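Local coordinates for protein superoxide dismutase (Leishmania major, PDB 4F2N) that probably catalyses the dismutation of superoxide to dioxygen and hydrogen peroxide at a bound iron ion, at residues H24-L29 with H108-K113; Y31-P36 with K80-I85; R185-A190 with E219-M224. One frame throughout, in Å; residues are numbered along the deposited sequence.

Contact 1 (H24-L29 with H108-K113); sequences HTLPHL and HSFFWK. With FE2 (Fe (II) ion), chain N.
Leu26 and Phe110 lie at an oblique angle to each other. One branch of the leucine, CD2, meets the ring at its edge, near the ring plane, with CD2 4.0 Å from Phe110 CD1. The other branch rests on the helix backbone, where Leu26 CD1 is 3.8 Å from Phe110 N. The Thr25 side chain crosses that of Phe110 at about a right angle, and its methyl comes to the ring obliquely, with Thr25 CG2 3.6 Å from Phe110 CE1. Phe110 CG stands anti to the backbone N (chi1 -173°), which swings the ring across to Thr25 and Leu26. Residues 108-113 are the end of helix 96-113, part of the alpha-hairpin domain of iron/manganese superoxide dismutases. The N-terminal loop covers one side of this helix with a type I beta turn, Leu26 to Leu29. On another side His108 NE2 binds the iron at 2.0 Å, together with His58, Asp191, His195 and a water. At the far end of the turn Leu29 spreads both methyls over Ser109. Leu29 CD1 lies 3.5 Å from Ser109 OG, and CD2 is almost as near. This is packing, not a polar bond: the hydroxyl is hydrogen-bonded to His105 O, within its own helix. Glu83 also grips the loop, its two carboxylate oxygens accepting from the backbone N-H groups of Thr25 and Leu26.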
loop_
_atom_site.group_PDB
_atom_site.type_symbol
_atom_site.label_atom_id
_atom_site.label_comp_id
_atom_site.label_asym_id
_atom_site.label_seq_id
_atom_site.Cartn_x
_atom_site.Cartn_y
_atom_site.Cartn_z
ATOM N N HIS B 24 15.502 0.814 -23.827
ATOM C CA HIS B 24 14.390 1.150 -22.929
ATOM C C HIS B 24 13.471 -0.022 -22.875
ATOM O O HIS B 24 13.316 -0.746 -23.876
ATOM C CB HIS B 24 13.623 2.387 -23.411
ATOM C CG HIS B 24 14.454 3.646 -23.442
ATOM N ND1 HIS B 24 15.147 4.019 -24.523
ATOM C CD2 HIS B 24 14.691 4.625 -22.469
ATOM C CE1 HIS B 24 15.805 5.172 -24.264
ATOM N NE2 HIS B 24 15.511 5.546 -23.019
ATOM N N THR B 25 12.843 -0.225 -21.715
ATOM C CA THR B 25 11.898 -1.326 -21.571
ATOM C C THR B 25 10.628 -1.082 -22.414
ATOM O O THR B 25 10.129 -2.013 -23.082
ATOM C CB THR B 25 11.554 -1.555 -20.084
ATOM O OG1 THR B 25 12.718 -2.044 -19.415
ATOM C CG2 THR B 25 10.466 -2.595 -19.932
ATOM N N LEU B 26 10.103 0.148 -22.352
ATOM C CA LEU B 26 8.958 0.556 -23.206
ATOM C C LEU B 26 9.304 1.817 -23.999
ATOM O O LEU B 26 8.882 2.921 -23.615
ATOM C CB LEU B 26 7.714 0.840 -22.336
ATOM C CG LEU B 26 7.137 -0.332 -21.531
ATOM C CD1 LEU B 26 5.958 0.140 -20.670
ATOM C CD2 LEU B 26 6.760 -1.476 -22.470
ATOM N N PRO B 27 10.053 1.673 -25.111
ATOM C CA PRO B 27 10.487 2.893 -25.809
ATOM C C PRO B 27 9.350 3.731 -26.389
ATOM O O PRO B 27 9.536 4.923 -26.598
ATOM C CB PRO B 27 11.378 2.374 -26.956
ATOM C CG PRO B 27 11.116 0.918 -27.040
ATOM C CD PRO B 27 10.602 0.444 -25.719
ATOM N N HIS B 28 8.193 3.119 -26.649
ATOM C CA HIS B 28 7.021 3.869 -27.148
ATOM C C HIS B 28 6.320 4.660 -26.047
ATOM O O HIS B 28 5.503 5.535 -26.345
ATOM C CB HIS B 28 6.034 2.897 -27.746
ATOM C CG HIS B 28 5.551 1.908 -26.738
ATOM N ND1 HIS B 28 6.246 0.767 -26.442
ATOM C CD2 HIS B 28 4.484 1.973 -25.832
ATOM C CE1 HIS B 28 5.602 0.102 -25.462
ATOM N NE2 HIS B 28 4.525 0.845 -25.078
ATOM N N LEU B 29 6.621 4.368 -24.777
ATOM C CA LEU B 29 5.987 5.101 -23.656
ATOM C C LEU B 29 6.654 6.445 -23.381
ATOM O O LEU B 29 7.735 6.514 -22.803
ATOM C CB LEU B 29 5.884 4.251 -22.370
ATOM C CG LEU B 29 4.850 4.760 -21.347
ATOM C CD1 LEU B 29 3.438 4.457 -21.827
ATOM C CD2 LEU B 29 5.074 4.139 -19.973
ATOM N N HIS B 108 2.326 0.565 -14.468
ATOM C CA HIS B 108 0.981 0.134 -14.937
ATOM C C HIS B 108 0.969 -0.163 -16.417
ATOM O O HIS B 108 0.353 -1.144 -16.849
ATOM C CB HIS B 108 -0.122 1.159 -14.586
ATOM C CG HIS B 108 -0.495 1.157 -13.110
ATOM N ND1 HIS B 108 0.202 1.866 -12.178
ATOM C CD2 HIS B 108 -1.461 0.445 -12.418
ATOM C CE1 HIS B 108 -0.305 1.640 -10.964
ATOM N NE2 HIS B 108 -1.318 0.752 -11.090
ATOM N N SER B 109 1.623 0.677 -17.221
ATOM C CA SER B 109 1.703 0.451 -18.671
ATOM C C SER B 109 2.309 -0.896 -18.988
ATOM O O SER B 109 1.850 -1.615 -19.876
ATOM C CB SER B 109 2.483 1.588 -19.364
ATOM O OG SER B 109 1.777 2.805 -19.174
ATOM N N PHE B 110 3.345 -1.235 -18.244
ATOM C CA PHE B 110 4.061 -2.483 -18.456
ATOM C C PHE B 110 3.164 -3.645 -18.061
ATOM O O PHE B 110 3.047 -4.630 -18.800
ATOM C CB PHE B 110 5.385 -2.503 -17.653
ATOM C CG PHE B 110 6.236 -3.697 -17.986
ATOM C CD1 PHE B 110 6.929 -3.754 -19.198
ATOM C CD2 PHE B 110 6.339 -4.759 -17.104
ATOM C CE1 PHE B 110 7.724 -4.854 -19.519
ATOM C CE2 PHE B 110 7.123 -5.872 -17.424
ATOM C CZ PHE B 110 7.814 -5.922 -18.624
ATOM N N PHE B 111 2.489 -3.501 -16.912
ATOM C CA PHE B 111 1.497 -4.472 -16.440
ATOM C C PHE B 111 0.423 -4.791 -17.481
ATOM O O PHE B 111 0.112 -5.975 -17.688
ATOM C CB PHE B 111 0.841 -3.932 -15.157
ATOM C CG PHE B 111 0.038 -4.934 -14.384
ATOM C CD1 PHE B 111 0.519 -6.227 -14.134
ATOM C CD2 PHE B 111 -1.191 -4.563 -13.845
ATOM C CE1 PHE B 111 -0.233 -7.132 -13.382
ATOM C CE2 PHE B 111 -1.946 -5.473 -13.074
ATOM C CZ PHE B 111 -1.460 -6.746 -12.842
ATOM N N TRP B 112 -0.159 -3.773 -18.115
ATOM C CA TRP B 112 -1.190 -4.045 -19.131
ATOM C C TRP B 112 -0.659 -4.832 -20.295
ATOM O O TRP B 112 -1.370 -5.677 -20.839
ATOM C CB TRP B 112 -1.846 -2.761 -19.641
ATOM C CG TRP B 112 -2.383 -1.877 -18.544
ATOM C CD1 TRP B 112 -2.217 -0.495 -18.420
ATOM C CD2 TRP B 112 -3.179 -2.277 -17.377
ATOM N NE1 TRP B 112 -2.839 -0.026 -17.282
ATOM C CE2 TRP B 112 -3.436 -1.049 -16.610
ATOM C CE3 TRP B 112 -3.674 -3.484 -16.901
ATOM C CZ2 TRP B 112 -4.171 -1.054 -15.432
ATOM C CZ3 TRP B 112 -4.409 -3.480 -15.706
ATOM C CH2 TRP B 112 -4.658 -2.295 -14.988
ATOM N N LYS B 113 0.581 -4.565 -20.690
ATOM C CA LYS B 113 1.223 -5.322 -21.789
ATOM C C LYS B 113 1.464 -6.789 -21.427
ATOM O O LYS B 113 1.524 -7.648 -22.332
ATOM C CB LYS B 113 2.552 -4.671 -22.198
ATOM C CG LYS B 113 2.418 -3.275 -22.773
ATOM C CD LYS B 113 1.718 -3.267 -24.106
ATOM C CE LYS B 113 2.705 -3.458 -25.245
ATOM N NZ LYS B 113 1.938 -3.375 -26.524
HETATM FE FE FE2 N . -1.945 -0.501 -9.592
HETATM O O HOH W 1 -0.156 0.092 -8.347
#

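Contact 2 (Y31-P36 with K80-I85); sequences YPAELP and KTIEEI
Tyr31 buries more surface than any other residue of this contact, and it uses both backbone and side chain. Its backbone N-H donates to Lys80 O at 2.9 Å. The bond is nearly straight, 167° at the hydrogen, and the donor lies almost on the line of the C=O bond. It is the one hydrogen bond between residues 31-36 and 80-85. Ile82 packs beside it. The terminal methyl, Ile82 CD1, sits 3.8 Å from Tyr31 N and near the plane of the tyrosine ring, at its edge. Tyr31 CB is 4.1 Å from that methyl. Ala33 adds a looser touch, its CB 4.4 Å from Ile82 CD1. Ile85 follows one turn further along the helix and crosses the tyrosine side chain at about a right angle. Its own terminal methyl does the work, Ile85 CD1 lying 3.7 Å from Tyr31 CD1. The extended chain of Ile85, chi2 176°, carries CD1 out to that position. Lys80 offers its carbonyl here while its amine leads off elsewhere. Just after it, Thr81 is the N-cap of helix 82-89: Thr81 OG1 accepts from Glu84 N at 3.1 Å. The start of the helix is therefore capped right beside the bonded carbonyl. Both segments belong to the alpha-hairpin domain. The loop 31-36 runs along helix 52-71, where Asn71 takes the Ala33 N-H and Leu35 and Pro36 touch His63. Helix 96-113 lies alongside, with His105 against both Ala33 and Ile82.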
loop_
_atom_site.group_PDB
_atom_site.type_symbol
_atom_site.label_atom_id
_atom_site.label_comp_id
_atom_site.label_asym_id
_atom_site.label_seq_id
_atom_site.Cartn_x
_atom_site.Cartn_y
_atom_site.Cartn_z
ATOM N N TYR B 31 6.550 11.065 -22.893
ATOM C CA TYR B 31 5.944 12.281 -22.327
ATOM C C TYR B 31 5.627 13.288 -23.470
ATOM O O TYR B 31 6.414 13.392 -24.384
ATOM C CB TYR B 31 6.911 12.903 -21.311
ATOM C CG TYR B 31 6.281 14.007 -20.507
ATOM C CD1 TYR B 31 5.614 13.729 -19.305
ATOM C CD2 TYR B 31 6.312 15.333 -20.964
ATOM C CE1 TYR B 31 5.013 14.744 -18.584
ATOM C CE2 TYR B 31 5.717 16.350 -20.240
ATOM C CZ TYR B 31 5.062 16.047 -19.063
ATOM O OH TYR B 31 4.474 17.060 -18.346
ATOM N N PRO B 32 4.488 14.035 -23.417
ATOM C CA PRO B 32 3.449 14.051 -22.378
ATOM C C PRO B 32 2.796 12.686 -22.228
ATOM O O PRO B 32 2.585 11.986 -23.230
ATOM C CB PRO B 32 2.433 15.094 -22.896
ATOM C CG PRO B 32 3.183 15.934 -23.884
ATOM C CD PRO B 32 4.172 14.984 -24.513
ATOM N N ALA B 33 2.507 12.307 -20.990
ATOM C CA ALA B 33 1.952 10.997 -20.680
ATOM C C ALA B 33 0.546 10.825 -21.273
ATOM O O ALA B 33 -0.220 11.798 -21.337
ATOM C CB ALA B 33 1.920 10.809 -19.170
ATOM N N GLU B 34 0.218 9.603 -21.692
ATOM C CA GLU B 34 -1.145 9.236 -22.100
ATOM C C GLU B 34 -1.487 7.866 -21.541
ATOM O O GLU B 34 -0.623 6.976 -21.517
ATOM C CB GLU B 34 -1.261 9.116 -23.625
ATOM C CG GLU B 34 -1.117 10.374 -24.447
ATOM C CD GLU B 34 -1.366 10.079 -25.924
ATOM O OE1 GLU B 34 -2.549 9.867 -26.303
ATOM O OE2 GLU B 34 -0.394 10.053 -26.709
ATOM N N LEU B 35 -2.734 7.665 -21.108
ATOM C CA LEU B 35 -3.170 6.303 -20.765
ATOM C C LEU B 35 -2.964 5.439 -22.016
ATOM O O LEU B 35 -3.389 5.819 -23.105
ATOM C CB LEU B 35 -4.649 6.242 -20.396
ATOM C CG LEU B 35 -5.231 6.228 -18.999
ATOM C CD1 LEU B 35 -6.706 5.868 -19.140
ATOM C CD2 LEU B 35 -4.538 5.238 -18.059
ATOM N N PRO B 36 -2.314 4.282 -21.873
ATOM C CA PRO B 36 -2.086 3.423 -23.043
ATOM C C PRO B 36 -3.346 2.753 -23.569
ATOM O O PRO B 36 -4.289 2.466 -22.811
ATOM C CB PRO B 36 -1.119 2.352 -22.515
ATOM C CG PRO B 36 -1.395 2.288 -21.058
ATOM C CD PRO B 36 -1.788 3.680 -20.631
ATOM N N LYS B 80 10.503 12.796 -24.767
ATOM C CA LYS B 80 11.368 11.813 -24.107
ATOM C C LYS B 80 10.567 10.655 -23.548
ATOM O O LYS B 80 9.357 10.798 -23.341
ATOM C CB LYS B 80 12.167 12.485 -22.993
ATOM C CG LYS B 80 13.228 13.447 -23.517
ATOM C CD LYS B 80 13.619 14.418 -22.409
ATOM C CE LYS B 80 14.955 15.122 -22.675
ATOM N NZ LYS B 80 15.234 15.246 -24.133
ATOM N N THR B 81 11.227 9.521 -23.307
ATOM C CA THR B 81 10.568 8.375 -22.649
ATOM C C THR B 81 10.233 8.662 -21.191
ATOM O O THR B 81 10.918 9.441 -20.492
ATOM C CB THR B 81 11.412 7.073 -22.685
ATOM O OG1 THR B 81 12.663 7.295 -22.012
ATOM C CG2 THR B 81 11.690 6.647 -24.147
ATOM N N ILE B 82 9.178 8.019 -20.736
ATOM C CA ILE B 82 8.843 8.011 -19.317
ATOM C C ILE B 82 10.011 7.462 -18.491
ATOM O O ILE B 82 10.313 7.991 -17.429
ATOM C CB ILE B 82 7.545 7.218 -19.067
ATOM C CG1 ILE B 82 6.365 7.840 -19.866
ATOM C CG2 ILE B 82 7.218 7.135 -17.572
ATOM C CD1 ILE B 82 6.052 9.286 -19.527
ATOM N N GLU B 83 10.694 6.431 -18.994
ATOM C CA GLU B 83 11.863 5.884 -18.288
ATOM C C GLU B 83 12.970 6.919 -18.063
ATOM O O GLU B 83 13.680 6.906 -17.052
ATOM C CB GLU B 83 12.421 4.713 -19.075
ATOM C CG GLU B 83 11.547 3.495 -18.911
ATOM C CD GLU B 83 11.833 2.443 -19.959
ATOM O OE1 GLU B 83 12.892 1.803 -19.835
ATOM O OE2 GLU B 83 10.990 2.255 -20.873
ATOM N N GLU B 84 13.120 7.832 -19.005
ATOM C CA GLU B 84 14.084 8.908 -18.815
ATOM C C GLU B 84 13.699 9.768 -17.591
ATOM O O GLU B 84 14.563 10.173 -16.802
ATOM C CB GLU B 84 14.192 9.748 -20.092
ATOM C CG GLU B 84 15.217 10.852 -20.016
ATOM C CD GLU B 84 15.720 11.306 -21.386
ATOM O OE1 GLU B 84 15.553 10.581 -22.406
ATOM O OE2 GLU B 84 16.295 12.412 -21.437
ATOM N N ILE B 85 12.410 10.030 -17.416
ATOM C CA ILE B 85 11.965 10.788 -16.231
ATOM C C ILE B 85 12.284 10.007 -14.924
ATOM O O ILE B 85 12.817 10.557 -13.968
ATOM C CB ILE B 85 10.472 11.175 -16.306
ATOM C CG1 ILE B 85 10.145 11.948 -17.608
ATOM C CG2 ILE B 85 10.060 11.962 -15.064
ATOM C CD1 ILE B 85 8.672 12.270 -17.795
#

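Contact 3 (R185-A190 with E219-M224); sequences RPIFTA and EFVCHM
Strand 185-191 is an outer strand of the three-stranded antiparallel sheet in the C-terminal domain of this iron/manganese superoxide dismutase fold. It is broken here by a classic beta bulge, with Ile187 and Phe188 both facing Leu159 of the neighbouring strand 155-161. Helix 218-229 packs against the bulge through Val221 and Met224, three residues apart on one side of the helix. Ile187 buries more surface than any other residue of the contact. Its side chain meets Val221 at about a right angle, Ile187 CG1 lying 3.9 Å from Val221 CG1. The isoleucine has CG1 between its backbone N and carbonyl carbon (chi1 73°), the crowded position, and this places CG1 against the valine while CG2 lies over the Met224 carbonyl. Beside it the two chains come close at their roots, with Ile187 CB 3.8 Å from Met224 CB. Val221 also reaches the next residue. Its other methyl, Val221 CG2, is 3.9 Å from Phe188 CD1, and the two side chains cross at a slant. The Phe188 ring also meets Phe144, their planes at about 45°. Leu126 of helix 124-134 touches Val221 as well. Met224 is bent at chi2 and chi3, and its terminal methyl thereby turns back to the strand, Met224 CE being 3.7 Å from Pro186 O. No hydrogen bond joins the two segments. The carbonyl oxygen of Ile187 is buried and has no hydrogen-bond partner in the model. Val221 packs against it: Val221 CG1 lies 3.4 Å from Ile187 O, and Val221 CA makes a CA-H...O contact with Ile187 O at 3.6 Å, with 146° at the hydrogen.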
loop_
_atom_site.group_PDB
_atom_site.type_symbol
_atom_site.label_atom_id
_atom_site.label_comp_id
_atom_site.label_asym_id
_atom_site.label_seq_id
_atom_site.Cartn_x
_atom_site.Cartn_y
_atom_site.Cartn_z
ATOM N N ARG B 185 16.297 -5.415 -16.296
ATOM C CA ARG B 185 15.401 -5.274 -17.428
ATOM C C ARG B 185 14.187 -6.130 -17.200
ATOM O O ARG B 185 14.269 -7.342 -17.346
ATOM C CB ARG B 185 16.125 -5.700 -18.716
ATOM C CG ARG B 185 17.218 -4.722 -19.105
ATOM C CD ARG B 185 17.986 -5.166 -20.361
ATOM N NE ARG B 185 18.965 -4.163 -20.782
ATOM C CZ ARG B 185 19.713 -4.226 -21.896
ATOM N NH1 ARG B 185 19.646 -5.249 -22.718
ATOM N NH2 ARG B 185 20.565 -3.255 -22.170
ATOM N N PRO B 186 13.076 -5.505 -16.794
ATOM C CA PRO B 186 11.824 -6.216 -16.527
ATOM C C PRO B 186 11.323 -6.935 -17.763
ATOM O O PRO B 186 11.437 -6.399 -18.874
ATOM C CB PRO B 186 10.849 -5.073 -16.120
ATOM C CG PRO B 186 11.764 -3.998 -15.584
ATOM C CD PRO B 186 12.949 -4.050 -16.525
ATOM N N ILE B 187 10.775 -8.141 -17.572
ATOM C CA ILE B 187 10.092 -8.863 -18.637
ATOM C C ILE B 187 8.675 -9.249 -18.240
ATOM O O ILE B 187 7.867 -9.584 -19.104
ATOM C CB ILE B 187 10.902 -10.085 -19.195
ATOM C CG1 ILE B 187 10.904 -11.252 -18.199
ATOM C CG2 ILE B 187 12.327 -9.664 -19.577
ATOM C CD1 ILE B 187 11.611 -12.507 -18.700
ATOM N N PHE B 188 8.371 -9.179 -16.936
ATOM C CA PHE B 188 7.026 -9.469 -16.411
ATOM C C PHE B 188 6.848 -8.800 -15.052
ATOM O O PHE B 188 7.828 -8.666 -14.289
ATOM C CB PHE B 188 6.809 -10.971 -16.264
ATOM C CG PHE B 188 5.446 -11.309 -15.689
ATOM C CD1 PHE B 188 4.289 -10.989 -16.410
ATOM C CD2 PHE B 188 5.313 -11.854 -14.406
ATOM C CE1 PHE B 188 3.025 -11.235 -15.889
ATOM C CE2 PHE B 188 4.043 -12.137 -13.886
ATOM C CZ PHE B 188 2.900 -11.815 -14.630
ATOM N N THR B 189 5.645 -8.321 -14.771
ATOM C CA THR B 189 5.331 -7.772 -13.439
ATOM C C THR B 189 3.937 -8.157 -12.963
ATOM O O THR B 189 3.038 -8.389 -13.785
ATOM C CB THR B 189 5.506 -6.223 -13.377
ATOM O OG1 THR B 189 5.600 -5.815 -12.006
ATOM C CG2 THR B 189 4.313 -5.479 -13.983
ATOM N N ALA B 190 3.753 -8.207 -11.643
ATOM C CA ALA B 190 2.413 -8.308 -11.040
ATOM C C ALA B 190 2.294 -7.157 -10.067
ATOM O O ALA B 190 3.165 -6.957 -9.196
ATOM C CB ALA B 190 2.242 -9.635 -10.307
ATOM N N GLU B 219 3.519 -14.271 -24.760
ATOM C CA GLU B 219 4.173 -13.811 -26.004
ATOM C C GLU B 219 4.873 -12.454 -25.811
ATOM O O GLU B 219 5.987 -12.239 -26.309
ATOM C CB GLU B 219 3.173 -13.797 -27.166
ATOM C CG GLU B 219 2.665 -15.199 -27.478
ATOM C CD GLU B 219 1.611 -15.239 -28.572
ATOM O OE1 GLU B 219 1.497 -14.258 -29.336
ATOM O OE2 GLU B 219 0.893 -16.261 -28.680
ATOM N N PHE B 220 4.227 -11.542 -25.081
ATOM C CA PHE B 220 4.864 -10.273 -24.768
ATOM C C PHE B 220 6.055 -10.515 -23.849
ATOM O O PHE B 220 7.111 -9.926 -24.042
ATOM C CB PHE B 220 3.894 -9.283 -24.103
ATOM C CG PHE B 220 4.568 -8.057 -23.587
ATOM C CD1 PHE B 220 4.950 -7.031 -24.468
ATOM C CD2 PHE B 220 4.852 -7.924 -22.224
ATOM C CE1 PHE B 220 5.586 -5.895 -23.990
ATOM C CE2 PHE B 220 5.488 -6.784 -21.745
ATOM C CZ PHE B 220 5.843 -5.771 -22.633
ATOM N N VAL B 221 5.878 -11.357 -22.831
ATOM C CA VAL B 221 6.976 -11.646 -21.898
ATOM C C VAL B 221 8.164 -12.225 -22.703
ATOM O O VAL B 221 9.314 -11.836 -22.495
ATOM C CB VAL B 221 6.562 -12.619 -20.768
ATOM C CG1 VAL B 221 7.745 -12.906 -19.851
ATOM C CG2 VAL B 221 5.385 -12.046 -19.964
ATOM N N CYS B 222 7.878 -13.147 -23.620
ATOM C CA CYS B 222 8.959 -13.742 -24.424
ATOM C C CYS B 222 9.649 -12.716 -25.343
ATOM O O CYS B 222 10.879 -12.729 -25.487
ATOM C CB CYS B 222 8.430 -14.939 -25.216
ATOM S SG CYS B 222 9.740 -15.852 -26.068
ATOM N N HIS B 223 8.860 -11.837 -25.968
ATOM C CA HIS B 223 9.399 -10.718 -26.747
ATOM C C HIS B 223 10.337 -9.875 -25.902
ATOM O O HIS B 223 11.439 -9.527 -26.337
ATOM C CB HIS B 223 8.268 -9.844 -27.311
ATOM C CG HIS B 223 8.760 -8.638 -28.107
ATOM N ND1 HIS B 223 9.161 -8.732 -29.397
ATOM C CD2 HIS B 223 8.926 -7.296 -27.740
ATOM C CE1 HIS B 223 9.549 -7.511 -29.835
ATOM N NE2 HIS B 223 9.404 -6.638 -28.821
ATOM N N MET B 224 9.908 -9.546 -24.680
ATOM C CA MET B 224 10.760 -8.798 -23.750
ATOM C C MET B 224 12.041 -9.570 -23.398
ATOM O O MET B 224 13.140 -9.010 -23.335
ATOM C CB MET B 224 9.973 -8.464 -22.468
ATOM C CG MET B 224 8.842 -7.438 -22.676
ATOM S SD MET B 224 9.390 -5.882 -23.428
ATOM C CE MET B 224 10.768 -5.402 -22.400
#

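All three contacts are buried. The centres of contacts 1 and 3 lie about 8 Å from the centre of the chain, that of contact 2 about 15 Å. Contacts 1 and 2 each set part of the N-terminal loop against the helical domain, and they meet where Glu83 binds the backbone of Thr25 and Leu26. Contact 3 instead joins sheet and helix of the C-terminal domain. It touches contact 1: the end of the Phe110 ring packs on Ile187, and Thr25 O lies against Met224. Contacts 2 and 3 do not touch. Contacts 1 and 3 are packing without hydrogen bonds across the segments, whereas contact 2 adds a backbone hydrogen bond. Contact 1 alone includes an iron ligand.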